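Autophagy protein 5 (Saccharomyces cerevisiae, PDB 2DYO) takes part in autophagic vesicle formation and cytoplasm-to-vacuole transport, and is required for mitophagy and nucleophagy in yeast. Local coordinates at residues F146-W151 against K163-L168. Sequence-based numbering, arbitrary orientation.
Sequences FWFHQW and KAIMSL
Phe148 and Ile165 meet by a CH-pi contact: the CD1 methyl of Ile165 lies over one face of the Phe148 ring, 3.9 Å from its centroid and 28° off the normal. The methyl is displaced toward the outer end of the ring, where Phe148 CZ is 3.5 Å from Ile165 CD1 and 3.6 Å from Ile165 CG1. The two side chains reach out from opposite directions, Ile165 fully extended with CG1 anti to its backbone N (chi1 -169°) and CD1 carried straight on (chi2 179°).

The other contacts are plain apolar ones. Trp151 CB supports the same methyl, 3.8 Å from Ile165 CD1; the indole of Trp151 turns from Ile165, its NE1 hydrogen-bonded to Phe276 O. The Met166 chain folds back at its second and third torsions, which brings CE to the edge of the phenyl ring, 3.8 Å from Phe148 CE1.

With an alanine at position 148, Ile165 CD1 would probably lose its aromatic cover and Met166 CE its edge partner.

The two segments bury 185 Å² within the alpha-helical bundle region; Ile165 and Ala164 also touch Cys155 farther along helix 142-159. With no hydrogen bond crossing between 146-151 and 163-168, complementary apolar shape and dispersion must join them here.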
loop_
_atom_site.group_PDB
_atom_site.type_symbol
_atom_site.label_atom_id
_atom_site.label_comp_id
_atom_site.label_asym_id
_atom_site.label_seq_id
_atom_site.Cartn_x
_atom_site.Cartn_y
_atom_site.Cartn_z
ATOM N N PHE A 146 11.385 5.394 6.268
ATOM C CA PHE A 146 11.256 4.090 5.630
ATOM C C PHE A 146 10.912 4.238 4.149
ATOM O O PHE A 146 11.486 3.570 3.291
ATOM C CB PHE A 146 10.154 3.271 6.304
ATOM C CG PHE A 146 9.984 1.897 5.719
ATOM C CD1 PHE A 146 10.770 0.837 6.158
ATOM C CD2 PHE A 146 9.082 1.676 4.681
ATOM C CE1 PHE A 146 10.665 -0.420 5.574
ATOM C CE2 PHE A 146 8.971 0.418 4.091
ATOM C CZ PHE A 146 9.761 -0.626 4.535
ATOM N N TRP A 147 9.951 5.109 3.870
ATOM C CA TRP A 147 9.484 5.349 2.509
ATOM C C TRP A 147 10.582 5.909 1.603
ATOM O O TRP A 147 10.738 5.476 0.457
ATOM C CB TRP A 147 8.309 6.318 2.549
ATOM C CG TRP A 147 7.787 6.701 1.206
ATOM C CD1 TRP A 147 6.967 5.965 0.398
ATOM C CD2 TRP A 147 8.005 7.945 0.535
ATOM N NE1 TRP A 147 6.654 6.682 -0.737
ATOM C CE2 TRP A 147 7.285 7.898 -0.678
ATOM C CE3 TRP A 147 8.749 9.096 0.839
ATOM C CZ2 TRP A 147 7.272 8.965 -1.581
ATOM C CZ3 TRP A 147 8.736 10.156 -0.058
ATOM C CH2 TRP A 147 8.005 10.081 -1.256
ATOM N N PHE A 148 11.344 6.873 2.108
ATOM C CA PHE A 148 12.409 7.447 1.293
ATOM C C PHE A 148 13.483 6.392 1.028
ATOM O O PHE A 148 14.097 6.375 -0.043
ATOM C CB PHE A 148 13.010 8.681 1.976
ATOM C CG PHE A 148 14.021 9.398 1.133
ATOM C CD1 PHE A 148 15.363 9.041 1.179
ATOM C CD2 PHE A 148 13.619 10.385 0.244
ATOM C CE1 PHE A 148 16.295 9.663 0.351
ATOM C CE2 PHE A 148 14.543 11.015 -0.589
ATOM C CZ PHE A 148 15.879 10.650 -0.538
ATOM N N HIS A 149 13.691 5.498 1.993
ATOM C CA HIS A 149 14.672 4.429 1.836
ATOM C C HIS A 149 14.179 3.445 0.768
ATOM O O HIS A 149 14.977 2.790 0.088
ATOM C CB HIS A 149 14.891 3.702 3.168
ATOM C CG HIS A 149 16.035 2.739 3.143
ATOM N ND1 HIS A 149 17.347 3.148 3.039
ATOM C CD2 HIS A 149 16.063 1.385 3.163
ATOM C CE1 HIS A 149 18.135 2.088 2.995
ATOM N NE2 HIS A 149 17.380 1.006 3.068
ATOM N N GLN A 150 12.859 3.344 0.626
ATOM C CA GLN A 150 12.263 2.479 -0.389
ATOM C C GLN A 150 12.626 3.068 -1.754
ATOM O O GLN A 150 13.066 2.357 -2.657
ATOM C CB GLN A 150 10.734 2.446 -0.261
ATOM C CG GLN A 150 10.165 1.569 0.852
ATOM C CD GLN A 150 10.499 0.100 0.674
ATOM O OE1 GLN A 150 11.605 -0.343 0.992
ATOM N NE2 GLN A 150 9.546 -0.664 0.150
ATOM N N TRP A 151 12.441 4.378 -1.896
ATOM C CA TRP A 151 12.740 5.032 -3.161
ATOM C C TRP A 151 14.215 5.043 -3.509
ATOM O O TRP A 151 14.580 5.057 -4.677
ATOM C CB TRP A 151 12.178 6.454 -3.191
ATOM C CG TRP A 151 10.757 6.496 -3.661
ATOM C CD1 TRP A 151 9.633 6.572 -2.888
ATOM C CD2 TRP A 151 10.307 6.404 -5.018
ATOM N NE1 TRP A 151 8.509 6.530 -3.681
ATOM C CE2 TRP A 151 8.896 6.425 -4.992
ATOM C CE3 TRP A 151 10.963 6.303 -6.257
ATOM C CZ2 TRP A 151 8.123 6.348 -6.160
ATOM C CZ3 TRP A 151 10.193 6.228 -7.418
ATOM C CH2 TRP A 151 8.789 6.251 -7.358
ATOM N N LYS A 163 22.139 7.980 -7.774
ATOM C CA LYS A 163 22.492 9.374 -8.011
ATOM C C LYS A 163 21.314 10.329 -8.196
ATOM O O LYS A 163 21.302 11.422 -7.625
ATOM C CB LYS A 163 23.427 9.473 -9.218
ATOM C CG LYS A 163 23.918 10.886 -9.481
ATOM C CD LYS A 163 25.136 10.899 -10.385
ATOM C CE LYS A 163 25.709 12.305 -10.497
ATOM N NZ LYS A 163 26.957 12.334 -11.305
ATOM N N ALA A 164 20.328 9.923 -8.989
ATOM C CA ALA A 164 19.167 10.765 -9.247
ATOM C C ALA A 164 18.432 11.220 -7.989
ATOM O O ALA A 164 18.052 12.389 -7.875
ATOM C CB ALA A 164 18.198 10.041 -10.173
ATOM N N ILE A 165 18.226 10.309 -7.045
ATOM C CA ILE A 165 17.504 10.662 -5.827
ATOM C C ILE A 165 18.368 11.425 -4.825
ATOM O O ILE A 165 17.867 12.274 -4.090
ATOM C CB ILE A 165 16.893 9.401 -5.146
ATOM C CG1 ILE A 165 15.927 9.828 -4.036
ATOM C CG2 ILE A 165 17.991 8.509 -4.589
ATOM C CD1 ILE A 165 15.263 8.659 -3.317
ATOM N N MET A 166 19.663 11.135 -4.805
ATOM C CA MET A 166 20.573 11.813 -3.885
ATOM C C MET A 166 20.817 13.257 -4.311
ATOM O O MET A 166 21.273 14.081 -3.514
ATOM C CB MET A 166 21.904 11.065 -3.811
ATOM C CG MET A 166 21.786 9.654 -3.267
ATOM S SD MET A 166 21.268 9.600 -1.539
ATOM C CE MET A 166 19.509 9.416 -1.674
ATOM N N SER A 167 20.500 13.562 -5.564
ATOM C CA SER A 167 20.697 14.902 -6.104
ATOM C C SER A 167 19.531 15.844 -5.852
ATOM O O SER A 167 19.617 17.033 -6.151
ATOM C CB SER A 167 20.975 14.824 -7.605
ATOM O OG SER A 167 22.187 14.131 -7.845
ATOM N N LEU A 168 18.433 15.319 -5.317
ATOM C CA LEU A 168 17.282 16.165 -5.021
ATOM C C LEU A 168 17.679 17.072 -3.859
ATOM O O LEU A 168 18.511 16.691 -3.041
ATOM C CB LEU A 168 16.084 15.313 -4.596
ATOM C CG LEU A 168 15.475 14.326 -5.593
ATOM C CD1 LEU A 168 14.335 13.563 -4.907
ATOM C CD2 LEU A 168 14.958 15.068 -6.806
#